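Local coordinates for protein UDP-glucose 6-dehydrogenase (Pyrobaculum islandicum, PDB 3VTF) that probably catalyses the NAD-dependent, two-step oxidation of UDP-glucose to UDP-glucuronate, using two NAD(+) per sugar, at residues A[21-30]-A[40-51]; A[121-132]-A[155-166]. One frame throughout, in Å; residues are numbered along the deposited sequence.

Overall arrangement
Both contacts lie in the NAD-binding domain, their centres about 19 Å apart. Contact 1 belongs to the core: it pairs the parallel strands 23-27 and 46-50, neighbours in the central sheet, and includes the end of the helix that links them. Contact 2 lies nearer the surface, where helices 118-134 and 151-160 pack side by side. Backbone hydrogen bonds and apolar groups dominate the first, whereas the second has an apolar inner side and a salt-bridge network along its solvent-facing edge. The two meet where Leu27 CD1 of strand 23-27 packs on Val127 CG2 of helix 118-134, 3.8 Å away; this helix packs on the sheet on one side and on helix 151-160 on another.

Contact 1: A[21-30]-A[40-51]; sequences MASLSVLGLG and FALLGHRVVGYD
One face of the Phe40 ring carries Leu24 CD1, 4.0 Å from the ring centroid and displaced toward CG, a CH-pi contact between the end of helix 31-43 and strand 23-27. The same methyl meets the His45 ring obliquely, while at that ring's edge Ala22 N donates to ND1 over 3.2 Å, tilted 21° from the ring plane; NE2 is hydrogen-bonded to Val208 O. The guanidinium of Arg46 has Val48 CG2 over one face and Ser23 CB at its edge; its NH1 is bonded to Ala97 O. These contacts lie within the first beta-alpha-beta unit of a Rossmann-type fold: strand 23-27, helix 31-43, strand 46-50.

The two strands run parallel, joined by alternating backbone bonds from Arg46 N to Ala22 O through to Gly28 N to Tyr50 O. With CG anti to the carbonyl carbon (chi1 -53°), Leu24 sends CD1 over Phe40 on the face packed by helix 31-43. Phe40 in turn meets Phe102 and Phe186, which extend the aromatic packing. On the opposite face, under helix 91-96, Leu27 CD2 rests against Tyr50 CB at 3.8 Å. The helix ends in a Schellman motif at Gly44, whose positive phi turns the chain into the second strand.

At the far end, Gly28 and Gly30 fit the glycine-rich turn of dinucleotide-binding folds, and Asp51, at the end of the second strand, probably binds NAD(+). The Asp51 carboxylate is held from both oxygens: OD2 accepts from Asn53 N, and OD1 uses its anti lone pair to take Leu29 N at 2.7 Å.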
loop_
_atom_site.group_PDB
_atom_site.type_symbol
_atom_site.label_atom_id
_atom_site.label_comp_id
_atom_site.label_asym_id
_atom_site.label_seq_id
_atom_site.Cartn_x
_atom_site.Cartn_y
_atom_site.Cartn_z
ATOM N N MET A 21 -26.421 -1.061 -30.908
ATOM C CA MET A 21 -26.375 -2.274 -30.139
ATOM C C MET A 21 -25.156 -3.032 -30.668
ATOM O O MET A 21 -25.124 -3.407 -31.819
ATOM C CB MET A 21 -27.650 -3.073 -30.395
ATOM C CG MET A 21 -27.984 -4.127 -29.369
ATOM S SD MET A 21 -29.493 -5.063 -29.681
ATOM C CE MET A 21 -28.840 -6.699 -29.608
ATOM N N ALA A 22 -24.145 -3.231 -29.830
ATOM C CA ALA A 22 -22.980 -3.992 -30.246
ATOM C C ALA A 22 -23.240 -5.493 -30.269
ATOM O O ALA A 22 -24.106 -5.980 -29.573
ATOM C CB ALA A 22 -21.784 -3.647 -29.393
ATOM N N SER A 23 -22.494 -6.215 -31.092
ATOM C CA SER A 23 -22.531 -7.694 -31.145
ATOM C C SER A 23 -21.199 -8.191 -30.642
ATOM O O SER A 23 -20.156 -7.907 -31.248
ATOM C CB SER A 23 -22.767 -8.262 -32.591
ATOM O OG SER A 23 -23.915 -7.607 -33.110
ATOM N N LEU A 24 -21.230 -8.843 -29.488
ATOM C CA LEU A 24 -20.015 -9.183 -28.752
ATOM C C LEU A 24 -20.023 -10.652 -28.492
ATOM O O LEU A 24 -21.060 -11.261 -28.105
ATOM C CB LEU A 24 -20.026 -8.488 -27.363
ATOM C CG LEU A 24 -20.255 -6.986 -27.408
ATOM C CD1 LEU A 24 -20.354 -6.376 -25.989
ATOM C CD2 LEU A 24 -19.207 -6.214 -28.276
ATOM N N SER A 25 -18.860 -11.236 -28.594
ATOM C CA SER A 25 -18.703 -12.628 -28.156
ATOM C C SER A 25 -17.777 -12.711 -26.936
ATOM O O SER A 25 -16.940 -11.838 -26.735
ATOM C CB SER A 25 -18.219 -13.528 -29.340
ATOM O OG SER A 25 -17.221 -12.915 -30.121
ATOM N N VAL A 26 -17.931 -13.747 -26.121
ATOM C CA VAL A 26 -17.034 -13.990 -25.006
ATOM C C VAL A 26 -16.553 -15.441 -25.067
ATOM O O VAL A 26 -17.403 -16.360 -25.210
ATOM C CB VAL A 26 -17.786 -13.816 -23.667
ATOM C CG1 VAL A 26 -16.818 -14.068 -22.514
ATOM C CG2 VAL A 26 -18.373 -12.398 -23.610
ATOM N N LEU A 27 -15.218 -15.648 -25.030
ATOM C CA LEU A 27 -14.640 -17.028 -25.018
ATOM C C LEU A 27 -14.061 -17.276 -23.651
ATOM O O LEU A 27 -13.138 -16.563 -23.205
ATOM C CB LEU A 27 -13.524 -17.157 -26.069
ATOM C CG LEU A 27 -13.994 -16.871 -27.502
ATOM C CD1 LEU A 27 -12.787 -17.169 -28.414
ATOM C CD2 LEU A 27 -15.183 -17.829 -27.850
ATOM N N GLY A 28 -14.577 -18.300 -22.971
ATOM C CA GLY A 28 -14.099 -18.634 -21.656
ATOM C C GLY A 28 -15.167 -18.174 -20.692
ATOM O O GLY A 28 -15.388 -16.971 -20.481
ATOM N N LEU A 29 -15.821 -19.127 -20.072
ATOM C CA LEU A 29 -16.957 -18.791 -19.216
ATOM C C LEU A 29 -16.712 -19.187 -17.769
ATOM O O LEU A 29 -17.606 -19.748 -17.183
ATOM C CB LEU A 29 -18.275 -19.377 -19.766
ATOM C CG LEU A 29 -18.674 -18.861 -21.182
ATOM C CD1 LEU A 29 -19.826 -19.682 -21.827
ATOM C CD2 LEU A 29 -19.008 -17.356 -21.176
ATOM N N GLY A 30 -15.522 -18.862 -17.201
ATOM C CA GLY A 30 -15.297 -18.900 -15.753
ATOM C C GLY A 30 -16.099 -17.725 -15.169
ATOM O O GLY A 30 -16.931 -17.053 -15.847
ATOM N N PHE A 40 -23.029 -7.786 -20.264
ATOM C CA PHE A 40 -23.090 -7.037 -21.501
ATOM C C PHE A 40 -24.507 -7.198 -22.077
ATOM O O PHE A 40 -25.057 -6.215 -22.639
ATOM C CB PHE A 40 -22.053 -7.550 -22.544
ATOM C CG PHE A 40 -20.617 -7.086 -22.272
ATOM C CD1 PHE A 40 -20.356 -5.789 -21.934
ATOM C CD2 PHE A 40 -19.532 -7.963 -22.492
ATOM C CE1 PHE A 40 -19.024 -5.342 -21.764
ATOM C CE2 PHE A 40 -18.232 -7.524 -22.237
ATOM C CZ PHE A 40 -17.992 -6.220 -21.888
ATOM N N ALA A 41 -25.069 -8.425 -21.997
ATOM C CA ALA A 41 -26.446 -8.604 -22.510
ATOM C C ALA A 41 -27.430 -7.704 -21.754
ATOM O O ALA A 41 -28.317 -7.061 -22.366
ATOM C CB ALA A 41 -26.881 -10.077 -22.415
ATOM N N LEU A 42 -27.233 -7.561 -20.435
ATOM C CA LEU A 42 -28.148 -6.750 -19.637
ATOM C C LEU A 42 -27.889 -5.308 -19.861
ATOM O O LEU A 42 -28.786 -4.513 -19.658
ATOM C CB LEU A 42 -28.053 -7.077 -18.122
ATOM C CG LEU A 42 -28.538 -8.495 -17.693
ATOM C CD1 LEU A 42 -28.281 -8.691 -16.165
ATOM C CD2 LEU A 42 -29.977 -8.709 -18.117
ATOM N N LEU A 43 -26.669 -4.916 -20.263
ATOM C CA LEU A 43 -26.430 -3.520 -20.643
ATOM C C LEU A 43 -27.103 -3.158 -21.952
ATOM O O LEU A 43 -27.203 -1.992 -22.261
ATOM C CB LEU A 43 -24.907 -3.208 -20.795
ATOM C CG LEU A 43 -24.124 -3.140 -19.500
ATOM C CD1 LEU A 43 -22.639 -2.822 -19.858
ATOM C CD2 LEU A 43 -24.729 -2.092 -18.570
ATOM N N GLY A 44 -27.491 -4.140 -22.764
ATOM C CA GLY A 44 -28.184 -3.767 -24.010
ATOM C C GLY A 44 -27.453 -4.286 -25.270
ATOM O O GLY A 44 -27.873 -3.964 -26.369
ATOM N N HIS A 45 -26.464 -5.171 -25.119
ATOM C CA HIS A 45 -25.721 -5.719 -26.262
ATOM C C HIS A 45 -26.185 -7.083 -26.583
ATOM O O HIS A 45 -26.736 -7.756 -25.776
ATOM C CB HIS A 45 -24.191 -5.719 -25.971
ATOM C CG HIS A 45 -23.638 -4.330 -25.722
ATOM N ND1 HIS A 45 -23.832 -3.279 -26.607
ATOM C CD2 HIS A 45 -22.951 -3.819 -24.629
ATOM C CE1 HIS A 45 -23.272 -2.148 -26.078
ATOM N NE2 HIS A 45 -22.725 -2.484 -24.864
ATOM N N ARG A 46 -25.918 -7.510 -27.786
ATOM C CA ARG A 46 -26.160 -8.863 -28.247
ATOM C C ARG A 46 -24.888 -9.608 -28.001
ATOM O O ARG A 46 -23.772 -9.142 -28.403
ATOM C CB ARG A 46 -26.483 -8.843 -29.772
ATOM C CG ARG A 46 -26.739 -10.226 -30.373
ATOM C CD ARG A 46 -26.707 -10.107 -31.886
ATOM N NE ARG A 46 -26.683 -11.431 -32.511
ATOM C CZ ARG A 46 -25.623 -11.944 -33.101
ATOM N NH1 ARG A 46 -24.516 -11.227 -33.172
ATOM N NH2 ARG A 46 -25.687 -13.163 -33.611
ATOM N N VAL A 47 -25.013 -10.713 -27.280
ATOM C CA VAL A 47 -23.833 -11.438 -26.803
ATOM C C VAL A 47 -23.928 -12.913 -27.185
ATOM O O VAL A 47 -25.002 -13.586 -27.045
ATOM C CB VAL A 47 -23.674 -11.342 -25.261
ATOM C CG1 VAL A 47 -22.492 -12.195 -24.735
ATOM C CG2 VAL A 47 -23.549 -9.899 -24.834
ATOM N N VAL A 48 -22.816 -13.442 -27.666
ATOM C CA VAL A 48 -22.713 -14.861 -27.934
ATOM C C VAL A 48 -21.535 -15.432 -27.134
ATOM O O VAL A 48 -20.382 -15.044 -27.349
ATOM C CB VAL A 48 -22.516 -15.160 -29.469
ATOM C CG1 VAL A 48 -22.510 -16.675 -29.678
ATOM C CG2 VAL A 48 -23.605 -14.485 -30.326
ATOM N N GLY A 49 -21.796 -16.352 -26.221
ATOM C CA GLY A 49 -20.739 -16.926 -25.398
ATOM C C GLY A 49 -20.325 -18.297 -25.863
ATOM O O GLY A 49 -21.064 -18.961 -26.623
ATOM N N TYR A 50 -19.154 -18.721 -25.409
ATOM C CA TYR A 50 -18.684 -20.093 -25.703
ATOM C C TYR A 50 -17.696 -20.458 -24.647
ATOM O O TYR A 50 -16.904 -19.591 -24.191
ATOM C CB TYR A 50 -18.079 -20.158 -27.128
ATOM C CG TYR A 50 -17.606 -21.545 -27.435
ATOM C CD1 TYR A 50 -18.533 -22.550 -27.828
ATOM C CD2 TYR A 50 -16.273 -21.904 -27.240
ATOM C CE1 TYR A 50 -18.093 -23.868 -28.079
ATOM C CE2 TYR A 50 -15.830 -23.229 -27.467
ATOM C CZ TYR A 50 -16.776 -24.184 -27.898
ATOM O OH TYR A 50 -16.377 -25.478 -28.158
ATOM N N ASP A 51 -17.669 -21.734 -24.274
ATOM C CA ASP A 51 -16.637 -22.266 -23.415
ATOM C C ASP A 51 -16.188 -23.639 -23.925
ATOM O O ASP A 51 -16.994 -24.370 -24.559
ATOM C CB ASP A 51 -17.203 -22.455 -22.004
ATOM C CG ASP A 51 -16.146 -22.735 -20.989
ATOM O OD1 ASP A 51 -15.609 -21.772 -20.417
ATOM O OD2 ASP A 51 -15.862 -23.911 -20.694
#

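Contact 2: A[121-132]-A[155-166]; sequences EAAARAVGRGIR and VARAVAEEAGGV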
loop_
_atom_site.group_PDB
_atom_site.type_symbol
_atom_site.label_atom_id
_atom_site.label_comp_id
_atom_site.label_asym_id
_atom_site.label_seq_id
_atom_site.Cartn_x
_atom_site.Cartn_y
_atom_site.Cartn_z
ATOM N N GLU A 121 -3.577 -18.371 -26.180
ATOM C CA GLU A 121 -3.112 -18.530 -27.574
ATOM C C GLU A 121 -4.151 -19.304 -28.409
ATOM O O GLU A 121 -4.459 -18.911 -29.521
ATOM C CB GLU A 121 -1.735 -19.217 -27.632
ATOM C CG GLU A 121 -1.372 -19.524 -29.095
ATOM C CD GLU A 121 0.035 -19.990 -29.301
ATOM O OE1 GLU A 121 0.743 -20.163 -28.320
ATOM O OE2 GLU A 121 0.446 -20.107 -30.494
ATOM N N ALA A 122 -4.710 -20.370 -27.858
ATOM C CA ALA A 122 -5.748 -21.162 -28.582
ATOM C C ALA A 122 -6.971 -20.363 -28.802
ATOM O O ALA A 122 -7.615 -20.448 -29.866
ATOM C CB ALA A 122 -6.097 -22.495 -27.849
ATOM N N ALA A 123 -7.347 -19.485 -27.827
ATOM C CA ALA A 123 -8.555 -18.716 -28.032
ATOM C C ALA A 123 -8.260 -17.681 -29.142
ATOM O O ALA A 123 -9.131 -17.403 -29.944
ATOM C CB ALA A 123 -8.896 -17.949 -26.728
ATOM N N ALA A 124 -7.037 -17.116 -29.167
ATOM C CA ALA A 124 -6.724 -16.053 -30.155
ATOM C C ALA A 124 -6.770 -16.746 -31.586
ATOM O O ALA A 124 -7.192 -16.137 -32.563
ATOM C CB ALA A 124 -5.312 -15.498 -29.950
ATOM N N ARG A 125 -6.302 -17.976 -31.671
ATOM C CA ARG A 125 -6.293 -18.669 -33.013
ATOM C C ARG A 125 -7.735 -18.891 -33.421
ATOM O O ARG A 125 -8.102 -18.764 -34.609
ATOM C CB ARG A 125 -5.527 -20.003 -32.924
ATOM C CG ARG A 125 -4.022 -19.749 -32.815
ATOM C CD ARG A 125 -3.120 -20.980 -33.120
ATOM N NE ARG A 125 -1.706 -20.602 -32.868
ATOM C CZ ARG A 125 -0.970 -19.882 -33.723
ATOM N NH1 ARG A 125 -1.484 -19.552 -34.889
ATOM N NH2 ARG A 125 0.266 -19.476 -33.449
ATOM N N ALA A 126 -8.597 -19.246 -32.442
ATOM C CA ALA A 126 -10.016 -19.388 -32.789
ATOM C C ALA A 126 -10.634 -18.112 -33.271
ATOM O O ALA A 126 -11.465 -18.110 -34.201
ATOM C CB ALA A 126 -10.841 -19.994 -31.641
ATOM N N VAL A 127 -10.253 -17.007 -32.631
ATOM C CA VAL A 127 -10.690 -15.728 -33.034
ATOM C C VAL A 127 -10.233 -15.473 -34.464
ATOM O O VAL A 127 -11.063 -15.019 -35.280
ATOM C CB VAL A 127 -10.217 -14.613 -32.072
ATOM C CG1 VAL A 127 -10.551 -13.266 -32.673
ATOM C CG2 VAL A 127 -10.974 -14.742 -30.674
ATOM N N GLY A 128 -8.949 -15.758 -34.742
ATOM C CA GLY A 128 -8.420 -15.552 -36.127
ATOM C C GLY A 128 -9.251 -16.379 -37.170
ATOM O O GLY A 128 -9.648 -15.894 -38.186
ATOM N N ARG A 129 -9.583 -17.600 -36.836
ATOM C CA ARG A 129 -10.445 -18.435 -37.776
ATOM C C ARG A 129 -11.840 -17.839 -37.945
ATOM O O ARG A 129 -12.403 -17.771 -39.031
ATOM C CB ARG A 129 -10.473 -19.825 -37.187
ATOM C CG ARG A 129 -9.145 -20.544 -37.420
ATOM C CD ARG A 129 -9.266 -22.049 -37.224
ATOM N NE ARG A 129 -9.542 -22.331 -35.833
ATOM C CZ ARG A 129 -8.618 -22.565 -34.885
ATOM N NH1 ARG A 129 -7.345 -22.627 -35.167
ATOM N NH2 ARG A 129 -8.997 -22.790 -33.640
ATOM N N GLY A 130 -12.405 -17.282 -36.871
ATOM C CA GLY A 130 -13.759 -16.716 -37.005
ATOM C C GLY A 130 -13.704 -15.468 -37.849
ATOM O O GLY A 130 -14.615 -15.194 -38.650
ATOM N N ILE A 131 -12.629 -14.680 -37.689
ATOM C CA ILE A 131 -12.482 -13.468 -38.436
ATOM C C ILE A 131 -12.344 -13.814 -39.928
ATOM O O ILE A 131 -12.880 -13.088 -40.797
ATOM C CB ILE A 131 -11.256 -12.703 -37.875
ATOM C CG1 ILE A 131 -11.600 -12.089 -36.477
ATOM C CG2 ILE A 131 -10.866 -11.535 -38.785
ATOM C CD1 ILE A 131 -10.417 -11.301 -35.805
ATOM N N ARG A 132 -11.528 -14.830 -40.202
ATOM C CA ARG A 132 -11.271 -15.244 -41.596
ATOM C C ARG A 132 -12.615 -15.602 -42.284
ATOM O O ARG A 132 -12.909 -15.131 -43.369
ATOM C CB ARG A 132 -10.378 -16.461 -41.566
ATOM C CG ARG A 132 -9.854 -16.774 -42.978
ATOM C CD ARG A 132 -9.094 -18.048 -42.980
ATOM N NE ARG A 132 -8.891 -18.380 -44.374
ATOM C CZ ARG A 132 -8.042 -19.299 -44.797
ATOM N NH1 ARG A 132 -7.291 -19.953 -43.930
ATOM N NH2 ARG A 132 -7.951 -19.552 -46.091
ATOM N N VAL A 155 -1.054 -12.521 -28.957
ATOM C CA VAL A 155 -2.476 -12.574 -29.379
ATOM C C VAL A 155 -2.626 -11.975 -30.799
ATOM O O VAL A 155 -3.206 -12.665 -31.659
ATOM C CB VAL A 155 -3.394 -11.799 -28.366
ATOM C CG1 VAL A 155 -4.778 -11.484 -28.950
ATOM C CG2 VAL A 155 -3.499 -12.563 -27.013
ATOM N N ALA A 156 -2.041 -10.806 -31.069
ATOM C CA ALA A 156 -2.145 -10.222 -32.424
ATOM C C ALA A 156 -1.524 -11.152 -33.444
ATOM O O ALA A 156 -2.031 -11.269 -34.556
ATOM C CB ALA A 156 -1.511 -8.841 -32.502
ATOM N N ARG A 157 -0.455 -11.818 -33.044
ATOM C CA ARG A 157 0.225 -12.738 -34.007
ATOM C C ARG A 157 -0.580 -13.992 -34.259
ATOM O O ARG A 157 -0.729 -14.395 -35.392
ATOM C CB ARG A 157 1.636 -13.105 -33.508
ATOM C CG ARG A 157 2.362 -14.013 -34.476
ATOM C CD ARG A 157 3.840 -14.204 -34.063
ATOM N NE ARG A 157 3.980 -14.614 -32.660
ATOM C CZ ARG A 157 3.679 -15.845 -32.216
ATOM N NH1 ARG A 157 3.165 -16.763 -33.042
ATOM N NH2 ARG A 157 3.823 -16.163 -30.924
ATOM N N ALA A 158 -1.101 -14.634 -33.182
ATOM C CA ALA A 158 -1.866 -15.793 -33.349
ATOM C C ALA A 158 -3.183 -15.542 -34.152
ATOM O O ALA A 158 -3.597 -16.409 -34.986
ATOM C CB ALA A 158 -2.153 -16.417 -31.957
ATOM N N VAL A 159 -3.858 -14.446 -33.871
ATOM C CA VAL A 159 -4.992 -13.985 -34.665
ATOM C C VAL A 159 -4.575 -13.809 -36.174
ATOM O O VAL A 159 -5.187 -14.405 -37.060
ATOM C CB VAL A 159 -5.559 -12.665 -34.140
ATOM C CG1 VAL A 159 -6.762 -12.262 -35.020
ATOM C CG2 VAL A 159 -6.078 -12.827 -32.665
ATOM N N ALA A 160 -3.535 -13.020 -36.439
ATOM C CA ALA A 160 -3.109 -12.748 -37.845
ATOM C C ALA A 160 -2.764 -14.043 -38.570
ATOM O O ALA A 160 -3.057 -14.147 -39.781
ATOM C CB ALA A 160 -1.944 -11.744 -37.877
ATOM N N GLU A 161 -2.152 -14.999 -37.854
ATOM C CA GLU A 161 -1.751 -16.244 -38.484
ATOM C C GLU A 161 -2.972 -17.079 -38.946
ATOM O O GLU A 161 -2.805 -18.004 -39.745
ATOM C CB GLU A 161 -0.846 -17.093 -37.567
ATOM C CG GLU A 161 0.576 -16.554 -37.459
ATOM C CD GLU A 161 1.418 -17.293 -36.429
ATOM O OE1 GLU A 161 0.938 -18.313 -35.852
ATOM O OE2 GLU A 161 2.536 -16.819 -36.117
ATOM N N GLU A 162 -4.196 -16.788 -38.449
ATOM C CA GLU A 162 -5.374 -17.555 -38.870
ATOM C C GLU A 162 -6.390 -16.746 -39.645
ATOM O O GLU A 162 -7.371 -17.299 -40.123
ATOM C CB GLU A 162 -6.098 -18.222 -37.637
ATOM C CG GLU A 162 -5.165 -18.915 -36.631
ATOM C CD GLU A 162 -4.544 -20.153 -37.239
ATOM O OE1 GLU A 162 -5.142 -20.633 -38.249
ATOM O OE2 GLU A 162 -3.477 -20.591 -36.737
ATOM N N ALA A 163 -6.219 -15.426 -39.688
ATOM C CA ALA A 163 -7.267 -14.516 -40.123
ATOM C C ALA A 163 -7.300 -14.464 -41.710
ATOM O O ALA A 163 -8.176 -13.829 -42.255
ATOM C CB ALA A 163 -7.019 -13.096 -39.568
ATOM N N GLY A 164 -6.363 -15.115 -42.385
ATOM C CA GLY A 164 -6.295 -15.121 -43.869
ATOM C C GLY A 164 -6.201 -13.722 -44.467
ATOM O O GLY A 164 -6.688 -13.435 -45.582
ATOM N N GLY A 165 -5.625 -12.786 -43.735
ATOM C CA GLY A 165 -5.463 -11.445 -44.323
ATOM C C GLY A 165 -6.565 -10.471 -44.010
ATOM O O GLY A 165 -6.516 -9.305 -44.430
ATOM N N VAL A 166 -7.574 -10.904 -43.243
ATOM C CA VAL A 166 -8.627 -9.948 -42.846
ATOM C C VAL A 166 -8.070 -9.026 -41.769
ATOM O O VAL A 166 -7.454 -9.532 -40.822
ATOM C CB VAL A 166 -9.873 -10.689 -42.334
ATOM C CG1 VAL A 166 -10.942 -9.722 -41.820
ATOM C CG2 VAL A 166 -10.408 -11.626 -43.431
HETATM O O HOH W 1 -7.493 -20.002 -40.762
#
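Helices 118-134 and 151-160 run in roughly the same direction, their local axes 7.3 Å apart and crossing at -41°, with Gly128 and Val159 only 4.0 Å apart CA to CA. This is helix-helix packing on one side of the Rossmann-type sheet. Glycine makes the close approach possible, since a beta carbon at Gly128 would collide with Val159 O and Glu162 CB.

Small groups line the inner side: Ala124 CB touches Ala158 CB and Val159 CG2, both at 3.9 Å. Further along, Ile131 crosses Val159 at about a right angle, CD1 against CG1, and its CG2, anti to the backbone N, presses on Val166 CG1. Val140 of the sheet lies beneath Val127, Ile131 and Val155.

Along the solvent-facing edge, Arg125 reaches out in an extended chain with Ala158 CB centred over one face of its guanidinium. NH1 and NH2 grip Glu161 end-on, both meeting OE1, with the guanidinium and carboxylate planes 24° apart. NH1 also donates to the anti lone pair of Glu162 OE2 at 2.9 Å; here the planes are almost perpendicular. On its other edge, NE and NH2 share Glu121 OE2. Three carboxylates thus fix the rotation of this group, and the guanidinium probably stabilises the ionised carboxylates gathered round it, while Glu161 OE2 receives Arg157 NH1. A leucine in place of Arg125 would probably leave Glu121 and Glu162 without this cationic partner and Glu161 with Arg157 alone among the partners described.

Beyond Glu162 the chain turns past Arg132, and a water accepting from Arg132 NH1 donates to Glu162 O at 2.8 Å.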